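Local coordinates for uncharacterized protein (Bacteroides cellulosilyticus, PDB 5JVK) that probably hydrolyses O-glycosidic bonds in glycans, as a family 39 glycoside hydrolase of a gut bacterium, at residues A[355-360]-A[406-411]; A[429-434]-A[453-458]; A[442-447]-A[493-498]; A[457-462]-A[483-488]. One frame throughout, in Å; residues are numbered along the deposited sequence.

Contact 1: residues A[355-360]-A[406-411]; sequences AYLART and QAAAVV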
# COMPACT_ATOMS: atom_id res chain seq x y z
N ALA A 355 -1.40 -1.56 12.44
CA ALA A 355 -2.80 -1.31 12.78
C ALA A 355 -3.46 -0.31 11.83
O ALA A 355 -4.56 -0.55 11.35
CB ALA A 355 -2.92 -0.82 14.22
N TYR A 356 -2.76 0.79 11.54
CA TYR A 356 -3.31 1.85 10.69
C TYR A 356 -3.38 1.45 9.22
O TYR A 356 -4.24 1.95 8.49
CB TYR A 356 -2.53 3.16 10.86
CG TYR A 356 -2.53 3.75 12.27
CD1 TYR A 356 -3.44 3.34 13.25
CD2 TYR A 356 -1.62 4.75 12.61
CE1 TYR A 356 -3.43 3.89 14.52
CE2 TYR A 356 -1.61 5.31 13.88
CZ TYR A 356 -2.52 4.87 14.83
OH TYR A 356 -2.52 5.42 16.10
N LEU A 357 -2.48 0.56 8.78
CA LEU A 357 -2.54 0.01 7.42
C LEU A 357 -3.83 -0.79 7.23
O LEU A 357 -4.56 -0.55 6.27
CB LEU A 357 -1.33 -0.87 7.13
CG LEU A 357 -1.16 -1.37 5.68
CD1 LEU A 357 0.31 -1.50 5.33
CD2 LEU A 357 -1.87 -2.70 5.43
N ALA A 358 -4.09 -1.73 8.13
CA ALA A 358 -5.30 -2.55 8.07
C ALA A 358 -6.55 -1.69 8.15
O ALA A 358 -7.49 -1.88 7.38
CB ALA A 358 -5.31 -3.58 9.19
N ARG A 359 -6.54 -0.74 9.08
CA ARG A 359 -7.67 0.17 9.28
C ARG A 359 -7.93 1.08 8.08
O ARG A 359 -9.09 1.36 7.77
CB ARG A 359 -7.48 0.98 10.58
CG ARG A 359 -7.90 0.17 11.79
CD ARG A 359 -7.21 0.54 13.09
NE ARG A 359 -7.50 1.90 13.55
CZ ARG A 359 -7.17 2.38 14.75
NH1 ARG A 359 -6.54 1.62 15.65
NH2 ARG A 359 -7.47 3.63 15.07
N THR A 360 -6.87 1.52 7.41
CA THR A 360 -7.00 2.30 6.17
C THR A 360 -7.79 1.55 5.10
O THR A 360 -8.75 2.09 4.54
CB THR A 360 -5.62 2.70 5.58
OG1 THR A 360 -4.97 3.60 6.48
CG2 THR A 360 -5.75 3.38 4.22
N GLN A 406 2.79 -8.08 7.64
CA GLN A 406 1.88 -9.12 8.11
C GLN A 406 0.44 -8.62 8.09
O GLN A 406 -0.46 -9.33 7.62
CB GLN A 406 2.25 -9.55 9.54
CG GLN A 406 1.52 -10.79 10.05
CD GLN A 406 2.12 -12.10 9.56
OE1 GLN A 406 3.28 -12.17 9.16
NE2 GLN A 406 1.32 -13.16 9.59
N ALA A 407 0.23 -7.42 8.61
CA ALA A 407 -1.10 -6.79 8.64
C ALA A 407 -1.70 -6.61 7.24
O ALA A 407 -2.90 -6.79 7.06
CB ALA A 407 -1.04 -5.45 9.36
N ALA A 408 -0.86 -6.26 6.27
CA ALA A 408 -1.28 -6.10 4.87
C ALA A 408 -1.73 -7.42 4.24
O ALA A 408 -2.78 -7.48 3.59
CB ALA A 408 -0.16 -5.49 4.04
N ALA A 409 -0.94 -8.47 4.43
CA ALA A 409 -1.27 -9.80 3.91
C ALA A 409 -2.57 -10.34 4.51
O ALA A 409 -3.41 -10.89 3.79
CB ALA A 409 -0.13 -10.77 4.16
N VAL A 410 -2.72 -10.18 5.82
CA VAL A 410 -3.90 -10.68 6.53
C VAL A 410 -5.15 -9.90 6.13
O VAL A 410 -6.17 -10.50 5.80
CB VAL A 410 -3.69 -10.69 8.06
CG1 VAL A 410 -4.97 -11.07 8.79
CG2 VAL A 410 -2.56 -11.64 8.44
N VAL A 411 -5.07 -8.56 6.14
CA VAL A 411 -6.23 -7.73 5.78
C VAL A 411 -6.65 -7.92 4.31
O VAL A 411 -7.84 -7.86 3.99
CB VAL A 411 -6.03 -6.23 6.13
CG1 VAL A 411 -5.09 -5.53 5.15
CG2 VAL A 411 -7.37 -5.51 6.20

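Contact 2: residues A[429-434]-A[453-458]; sequences NKVLAF and TTIRVK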
# COMPACT_ATOMS: atom_id res chain seq x y z
N ASN A 429 -15.08 2.56 19.38
CA ASN A 429 -14.96 1.17 18.92
C ASN A 429 -15.70 1.01 17.60
O ASN A 429 -16.69 1.69 17.35
CB ASN A 429 -15.53 0.22 19.97
CG ASN A 429 -14.87 0.38 21.33
OD1 ASN A 429 -13.65 0.49 21.43
ND2 ASN A 429 -15.68 0.40 22.39
N LYS A 430 -15.21 0.10 16.76
CA LYS A 430 -15.79 -0.18 15.45
C LYS A 430 -16.10 -1.65 15.33
O LYS A 430 -15.26 -2.47 15.67
CB LYS A 430 -14.82 0.19 14.32
CG LYS A 430 -15.10 1.50 13.60
CD LYS A 430 -14.55 2.70 14.34
CE LYS A 430 -14.46 3.90 13.42
NZ LYS A 430 -13.93 5.08 14.15
N VAL A 431 -17.30 -1.98 14.86
CA VAL A 431 -17.64 -3.34 14.43
C VAL A 431 -18.35 -3.21 13.08
O VAL A 431 -19.44 -2.63 13.00
CB VAL A 431 -18.54 -4.09 15.44
CG1 VAL A 431 -18.79 -5.52 14.97
CG2 VAL A 431 -17.89 -4.10 16.82
N LEU A 432 -17.72 -3.73 12.03
CA LEU A 432 -18.16 -3.52 10.65
C LEU A 432 -18.35 -4.86 9.96
O LEU A 432 -17.56 -5.77 10.18
CB LEU A 432 -17.12 -2.70 9.88
CG LEU A 432 -16.55 -1.45 10.53
CD1 LEU A 432 -15.38 -0.92 9.72
CD2 LEU A 432 -17.63 -0.38 10.68
N ALA A 433 -19.38 -4.96 9.12
CA ALA A 433 -19.68 -6.19 8.37
C ALA A 433 -19.40 -5.99 6.88
O ALA A 433 -19.76 -4.96 6.31
CB ALA A 433 -21.13 -6.59 8.57
N PHE A 434 -18.76 -6.98 6.27
CA PHE A 434 -18.50 -6.99 4.83
C PHE A 434 -19.05 -8.29 4.26
O PHE A 434 -19.32 -9.24 5.00
CB PHE A 434 -17.01 -6.89 4.55
CG PHE A 434 -16.41 -5.57 4.94
CD1 PHE A 434 -16.25 -4.56 4.00
CD2 PHE A 434 -16.02 -5.33 6.25
CE1 PHE A 434 -15.71 -3.33 4.36
CE2 PHE A 434 -15.48 -4.11 6.62
CZ PHE A 434 -15.32 -3.11 5.67
N THR A 453 -9.87 -2.13 24.88
CA THR A 453 -11.12 -2.32 25.64
C THR A 453 -11.73 -3.68 25.35
O THR A 453 -11.38 -4.34 24.37
CB THR A 453 -12.20 -1.26 25.31
OG1 THR A 453 -12.42 -1.21 23.89
CG2 THR A 453 -11.81 0.10 25.81
N THR A 454 -12.66 -4.07 26.21
CA THR A 454 -13.48 -5.25 26.02
C THR A 454 -14.91 -4.81 25.69
O THR A 454 -15.43 -3.89 26.32
CB THR A 454 -13.48 -6.12 27.29
OG1 THR A 454 -12.13 -6.51 27.59
CG2 THR A 454 -14.35 -7.37 27.10
N ILE A 455 -15.52 -5.46 24.70
CA ILE A 455 -16.94 -5.26 24.38
C ILE A 455 -17.66 -6.59 24.22
O ILE A 455 -17.04 -7.63 24.01
CB ILE A 455 -17.16 -4.39 23.11
CG1 ILE A 455 -16.53 -5.03 21.87
CG2 ILE A 455 -16.60 -2.99 23.32
CD1 ILE A 455 -17.16 -4.55 20.58
N ARG A 456 -18.99 -6.53 24.31
CA ARG A 456 -19.85 -7.69 24.14
C ARG A 456 -20.78 -7.42 22.97
O ARG A 456 -21.64 -6.56 23.07
CB ARG A 456 -20.64 -7.94 25.42
CG ARG A 456 -19.78 -8.58 26.50
CD ARG A 456 -20.41 -8.50 27.88
NE ARG A 456 -19.72 -9.40 28.80
CZ ARG A 456 -18.52 -9.17 29.35
NH1 ARG A 456 -17.83 -8.06 29.10
NH2 ARG A 456 -17.99 -10.09 30.17
N VAL A 457 -20.58 -8.13 21.87
CA VAL A 457 -21.41 -8.00 20.68
C VAL A 457 -22.33 -9.21 20.61
O VAL A 457 -21.86 -10.34 20.75
CB VAL A 457 -20.55 -7.96 19.39
CG1 VAL A 457 -21.43 -7.71 18.17
CG2 VAL A 457 -19.46 -6.91 19.51
N LYS A 458 -23.63 -8.98 20.40
CA LYS A 458 -24.57 -10.08 20.25
C LYS A 458 -24.21 -10.88 19.00
O LYS A 458 -23.97 -10.30 17.95
CB LYS A 458 -26.02 -9.59 20.15
CG LYS A 458 -27.01 -10.71 19.88
CD LYS A 458 -28.45 -10.33 20.18
CE LYS A 458 -29.38 -11.51 19.95
NZ LYS A 458 -30.81 -11.10 19.84

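Contact 3: residues A[442-447]-A[493-498]; sequences FYTAWT and PQYLVV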
# COMPACT_ATOMS: atom_id res chain seq x y z
N PHE A 442 -17.66 -11.72 6.58
CA PHE A 442 -16.89 -11.51 7.81
C PHE A 442 -17.23 -10.19 8.50
O PHE A 442 -17.78 -9.27 7.88
CB PHE A 442 -15.38 -11.61 7.53
CG PHE A 442 -14.78 -10.39 6.88
CD1 PHE A 442 -14.84 -10.21 5.51
CD2 PHE A 442 -14.12 -9.43 7.65
CE1 PHE A 442 -14.28 -9.09 4.91
CE2 PHE A 442 -13.56 -8.31 7.05
CZ PHE A 442 -13.64 -8.14 5.68
N TYR A 443 -16.89 -10.12 9.79
CA TYR A 443 -16.98 -8.90 10.58
C TYR A 443 -15.58 -8.52 11.02
O TYR A 443 -14.77 -9.41 11.29
CB TYR A 443 -17.85 -9.10 11.83
CG TYR A 443 -19.21 -9.69 11.55
CD1 TYR A 443 -19.38 -11.06 11.39
CD2 TYR A 443 -20.33 -8.87 11.44
CE1 TYR A 443 -20.63 -11.61 11.12
CE2 TYR A 443 -21.59 -9.40 11.18
CZ TYR A 443 -21.73 -10.77 11.01
OH TYR A 443 -22.96 -11.32 10.75
N THR A 444 -15.28 -7.23 11.08
CA THR A 444 -14.01 -6.75 11.64
C THR A 444 -14.30 -5.88 12.85
O THR A 444 -15.32 -5.20 12.89
CB THR A 444 -13.15 -5.98 10.62
OG1 THR A 444 -11.88 -5.66 11.22
CG2 THR A 444 -13.81 -4.69 10.14
N ALA A 445 -13.39 -5.90 13.82
CA ALA A 445 -13.57 -5.14 15.05
C ALA A 445 -12.25 -4.62 15.59
O ALA A 445 -11.26 -5.34 15.62
CB ALA A 445 -14.27 -5.99 16.10
N TRP A 446 -12.25 -3.35 16.01
CA TRP A 446 -11.10 -2.73 16.63
C TRP A 446 -11.53 -1.57 17.53
O TRP A 446 -12.68 -1.13 17.47
CB TRP A 446 -10.09 -2.24 15.57
CG TRP A 446 -10.49 -1.01 14.78
CD1 TRP A 446 -10.31 0.29 15.14
CD2 TRP A 446 -11.09 -0.98 13.48
NE1 TRP A 446 -10.77 1.13 14.16
CE2 TRP A 446 -11.26 0.37 13.13
CE3 TRP A 446 -11.51 -1.97 12.58
CZ2 TRP A 446 -11.83 0.77 11.91
CZ3 TRP A 446 -12.08 -1.58 11.37
CH2 TRP A 446 -12.24 -0.22 11.05
N THR A 447 -10.60 -1.10 18.35
CA THR A 447 -10.81 0.08 19.18
C THR A 447 -9.76 1.13 18.83
O THR A 447 -8.63 0.80 18.49
CB THR A 447 -10.77 -0.25 20.69
OG1 THR A 447 -11.02 0.95 21.45
CG2 THR A 447 -9.44 -0.85 21.14
N PRO A 493 -6.93 -4.51 14.14
CA PRO A 493 -8.22 -5.16 13.91
C PRO A 493 -8.19 -6.69 14.02
O PRO A 493 -7.19 -7.32 13.66
CB PRO A 493 -8.57 -4.76 12.47
CG PRO A 493 -7.83 -3.50 12.24
CD PRO A 493 -6.55 -3.66 13.00
N GLN A 494 -9.27 -7.25 14.55
CA GLN A 494 -9.51 -8.69 14.53
C GLN A 494 -10.76 -8.94 13.70
O GLN A 494 -11.52 -8.01 13.42
CB GLN A 494 -9.65 -9.25 15.94
CG GLN A 494 -10.92 -8.86 16.68
CD GLN A 494 -10.81 -9.11 18.17
OE1 GLN A 494 -11.45 -10.02 18.70
NE2 GLN A 494 -10.01 -8.31 18.85
N TYR A 495 -10.96 -10.20 13.32
CA TYR A 495 -11.95 -10.56 12.32
C TYR A 495 -12.76 -11.80 12.73
O TYR A 495 -12.20 -12.78 13.21
CB TYR A 495 -11.25 -10.85 10.99
CG TYR A 495 -10.25 -9.80 10.57
CD1 TYR A 495 -10.65 -8.66 9.86
CD2 TYR A 495 -8.90 -9.93 10.88
CE1 TYR A 495 -9.72 -7.70 9.47
CE2 TYR A 495 -7.97 -8.98 10.50
CZ TYR A 495 -8.39 -7.86 9.80
OH TYR A 495 -7.47 -6.91 9.42
N LEU A 496 -14.08 -11.73 12.53
CA LEU A 496 -14.98 -12.87 12.72
C LEU A 496 -15.45 -13.36 11.35
O LEU A 496 -16.32 -12.75 10.74
CB LEU A 496 -16.19 -12.48 13.57
CG LEU A 496 -15.96 -12.26 15.06
CD1 LEU A 496 -17.13 -11.50 15.67
CD2 LEU A 496 -15.74 -13.58 15.79
N VAL A 497 -14.87 -14.47 10.89
CA VAL A 497 -15.18 -15.03 9.57
C VAL A 497 -16.41 -15.94 9.65
O VAL A 497 -16.60 -16.63 10.65
CB VAL A 497 -13.97 -15.82 9.01
CG1 VAL A 497 -14.28 -16.40 7.63
CG2 VAL A 497 -12.74 -14.93 8.96
N VAL A 498 -17.23 -15.94 8.60
CA VAL A 498 -18.43 -16.78 8.52
C VAL A 498 -18.12 -18.12 7.85
O VAL A 498 -17.42 -18.16 6.83
CB VAL A 498 -19.58 -16.06 7.76
CG1 VAL A 498 -20.80 -16.96 7.60
CG2 VAL A 498 -19.96 -14.77 8.49
O HOH W 1 -9.28 -5.59 17.74

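Contact 4: residues A[457-462]-A[483-488]; sequences VKAPTD and GYLVLN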
# COMPACT_ATOMS: atom_id res chain seq x y z
N VAL A 457 -20.58 -8.13 21.87
CA VAL A 457 -21.41 -8.00 20.68
C VAL A 457 -22.33 -9.21 20.61
O VAL A 457 -21.86 -10.34 20.75
CB VAL A 457 -20.55 -7.96 19.39
CG1 VAL A 457 -21.43 -7.71 18.17
CG2 VAL A 457 -19.46 -6.91 19.51
N LYS A 458 -23.63 -8.98 20.40
CA LYS A 458 -24.57 -10.08 20.25
C LYS A 458 -24.21 -10.88 19.00
O LYS A 458 -23.97 -10.30 17.95
CB LYS A 458 -26.02 -9.59 20.15
CG LYS A 458 -27.01 -10.71 19.88
CD LYS A 458 -28.45 -10.33 20.18
CE LYS A 458 -29.38 -11.51 19.95
NZ LYS A 458 -30.81 -11.10 19.84
N ALA A 459 -24.19 -12.21 19.14
CA ALA A 459 -23.78 -13.12 18.07
C ALA A 459 -24.66 -12.96 16.82
O ALA A 459 -25.81 -13.40 16.82
CB ALA A 459 -23.83 -14.57 18.57
N PRO A 460 -24.12 -12.31 15.76
CA PRO A 460 -24.94 -12.00 14.59
C PRO A 460 -25.26 -13.23 13.72
O PRO A 460 -26.36 -13.33 13.18
CB PRO A 460 -24.09 -10.97 13.83
CG PRO A 460 -22.69 -11.29 14.20
CD PRO A 460 -22.70 -11.94 15.55
N THR A 461 -24.29 -14.14 13.60
CA THR A 461 -24.49 -15.47 13.04
C THR A 461 -24.42 -16.45 14.22
O THR A 461 -24.02 -16.06 15.32
CB THR A 461 -23.39 -15.80 12.00
OG1 THR A 461 -23.07 -14.63 11.23
CG2 THR A 461 -23.81 -16.92 11.05
N ASP A 462 -24.80 -17.71 14.00
CA ASP A 462 -24.63 -18.75 15.02
C ASP A 462 -23.15 -18.96 15.36
O ASP A 462 -22.27 -18.75 14.52
CB ASP A 462 -25.24 -20.09 14.56
CG ASP A 462 -26.76 -20.02 14.41
OD1 ASP A 462 -27.42 -19.25 15.14
OD2 ASP A 462 -27.29 -20.76 13.55
N GLY A 483 -25.05 -15.60 24.94
CA GLY A 483 -25.44 -15.14 23.61
C GLY A 483 -24.71 -13.90 23.08
O GLY A 483 -25.09 -13.37 22.04
N TYR A 484 -23.66 -13.46 23.78
CA TYR A 484 -22.83 -12.33 23.36
C TYR A 484 -21.38 -12.79 23.21
O TYR A 484 -20.86 -13.50 24.07
CB TYR A 484 -22.88 -11.20 24.38
CG TYR A 484 -24.16 -10.40 24.34
CD1 TYR A 484 -25.35 -10.91 24.86
CD2 TYR A 484 -24.19 -9.12 23.78
CE1 TYR A 484 -26.53 -10.18 24.82
CE2 TYR A 484 -25.36 -8.38 23.74
CZ TYR A 484 -26.53 -8.91 24.26
OH TYR A 484 -27.70 -8.19 24.23
N LEU A 485 -20.74 -12.37 22.12
CA LEU A 485 -19.32 -12.63 21.92
C LEU A 485 -18.52 -11.58 22.68
O LEU A 485 -18.68 -10.39 22.43
CB LEU A 485 -18.97 -12.59 20.43
CG LEU A 485 -19.76 -13.54 19.53
CD1 LEU A 485 -19.42 -13.30 18.07
CD2 LEU A 485 -19.49 -14.99 19.91
N VAL A 486 -17.68 -12.03 23.61
CA VAL A 486 -16.81 -11.14 24.39
C VAL A 486 -15.53 -10.92 23.58
O VAL A 486 -14.73 -11.85 23.44
CB VAL A 486 -16.46 -11.72 25.78
CG1 VAL A 486 -15.62 -10.73 26.59
CG2 VAL A 486 -17.72 -12.10 26.54
N LEU A 487 -15.35 -9.71 23.06
CA LEU A 487 -14.20 -9.36 22.22
C LEU A 487 -13.25 -8.42 22.95
O LEU A 487 -13.67 -7.37 23.44
CB LEU A 487 -14.66 -8.68 20.92
CG LEU A 487 -15.59 -9.47 20.01
CD1 LEU A 487 -15.97 -8.62 18.80
CD2 LEU A 487 -14.96 -10.77 19.56
N ASN A 488 -11.97 -8.80 23.00
CA ASN A 488 -10.93 -7.98 23.61
C ASN A 488 -10.26 -7.16 22.52
O ASN A 488 -9.32 -7.62 21.87
CB ASN A 488 -9.91 -8.86 24.34
CG ASN A 488 -10.53 -9.59 25.52
OD1 ASN A 488 -11.19 -8.99 26.36
ND2 ASN A 488 -10.33 -10.91 25.57

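Contact 1: residues A[355-360]-A[406-411]
The side chains by which L357 and A358 meet A408 and V411 are all aliphatic; the flat groups of 355-360 lie on another side of the helix. There the Y356 ring places CE1 3.8 Å above one face of the R359 guanidinium, offset toward its rim. W343 meets the Y356 ring edge to face. The guanidinium is fixed at its ends by a salt bridge to D297 and a hydrogen bond to I491 O. On the contact side, L357 turns its CG away from its own backbone N (chi1 -173°). This carries CD2 over the backbone of A408, 3.5 Å from A408 CA. The same methyl lies 3.6 Å from A408 CB. The two helices run nearly the same way, 26° apart, with axes 8.6 Å apart. They belong to the (beta/alpha)8 barrel: helix 350-366 follows the seventh strand and helix 403-415 follows the eighth. A358, A407 and A408 present no more than a methyl here. A358 CB sits 4.1 Å from V411 CB. V411 CG2 comes within 3.8 Å of A358 O, and its CG1 branch lies 4.3 Å from L357 CD2. Y495 of strand 494-498 packs on A358 and V411 from outside the helix pair.

Contact 2: residues A[429-434]-A[453-458]
V431 points its side chain at I455 and V457 across the gap between two sheets. Strand 429-434 belongs to the six-stranded sheet and strand 453-458 to a two-stranded one. They pack face to face as in a beta sandwich, with axes 9.8 Å apart and directions 38° apart. V431 runs alongside I455 and V457 but points the opposite way, and N429 does the same with I455. V431 uses one branch. Its CG2 lies beside the backbone N and anti to the carbonyl carbon, and it touches both partners: I455 CD1 at 3.9 Å and V457 CG2 at 4.2 Å. I455 sends CG1 between its own backbone N and carbonyl carbon (chi1 60°), and CD1 is what extends to V431. L424 and L425 of the neighbouring strand 419-425 also pack on V431. N429 stands at the more polar end of the contact, where T453 meets it at a slant. Its amide oxygen takes its stronger hydrogen bond from outside the pair, with T447 OG1. T453 OG1 adds a weak one to the same N429 OD1, at 3.2 Å. The amide nitrogen of N429 passes the I455 side chain, where ND2 lies 3.6 Å from the CG2 methyl.

Contact 3: residues A[442-447]-A[493-498]
Y443 and L496 face each other as a hydrogen-bonded antiparallel pair. Y443 N gives to L496 O at 2.9 Å, and L496 N gives back to Y443 O at 2.7 Å. A445 and Q494 form the next such pair: A445 N to Q494 O is 2.8 Å and Q494 N to A445 O is 3.0 Å. Q494 O takes a second bond from T444 OG1, 3.2 Å away. This hydroxyl stands above the carbonyl plane. It is placed there because OG1 lies opposite the backbone N of T444 (chi1 -175°). A valine at T444 would probably leave Q494 O with the A445 amide as its one donor across this strand pair. Q494 NE2 gives to a water, 3.0 Å away, which also lies close to A445 O. Q494 NE2 also bonds N488 O. W446 NE1 is satisfied by D297. F442, T444 and Y495 share one face of the sheet. F442 and Y495 lie side by side there, with F442 CE2 4.1 Å from Y495 CD1. T444 and Y495 pack on helices 350-366 and 403-415. On the other face, A445, Q494 and L496 meet the strand 484-489. This pair thus lies in the inner layer of the sandwich, against the barrel helices, an arrangement consistent with the barrel-plus-sandwich build of GH39 enzymes.

Contact 4: residues A[457-462]-A[483-488]
V457 and L485 are joined by two backbone hydrogen bonds, V457 N to L485 O at 3.0 Å and L485 N to V457 O at 2.7 Å. A third, longer bond follows where the first strand ends: A459 N reaches G483 O at 3.3 Å, almost straight at 177°. G483 has a positive phi, which suits a glycine just ahead of the strand. The next pair, K458 with Y484, is non-hydrogen-bonded, and its side chains meet over the ring. K458 CB lies over one face of the Y484 ring, 4.2 Å from the centroid and offset toward the rim, in a CH-pi contact. The Y484 ring leaves its backbone on the side opposite the carbonyl carbon (chi1 -76°), and CD2 comes within 3.4 Å of K458 N. Replacing Y484 with alanine would probably strip K458 CB of the ring face it rests on and uncover the backbone beside it. The strands 453-458 and 484-489 together make a two-stranded antiparallel sheet, the smaller layer of the sandwich. Apolar contacts lie on the side of V457 and L485. V457 CG2 touches L487 CD1 at 4.0 Å. A459 CB packs on L485 CG at 4.3 Å, and L485 also meets L496 of the larger sheet.

Contact 1 is core packing between two barrel helices, and contact 3 is a buried strand pair in the larger sheet. The two touch: P493 and W446 of contact 3 pack on R359 of contact 1. Together they join barrel and sandwich. Contact 2 is a surface contact and contact 4 is partly buried; they share strand 453-458. Contact 2 joins that strand to the larger sheet by side chains across the layers. Contact 4 joins it to strand 484-489 within a layer, by backbone bonds. The chemistry follows place. Contact 1 is made by aliphatic side chains and contact 3 is rich in backbone bonds. Contact 2 adds a weak polar bond at its edge, and contact 4 adds a CH-pi contact from the CB of a lysine.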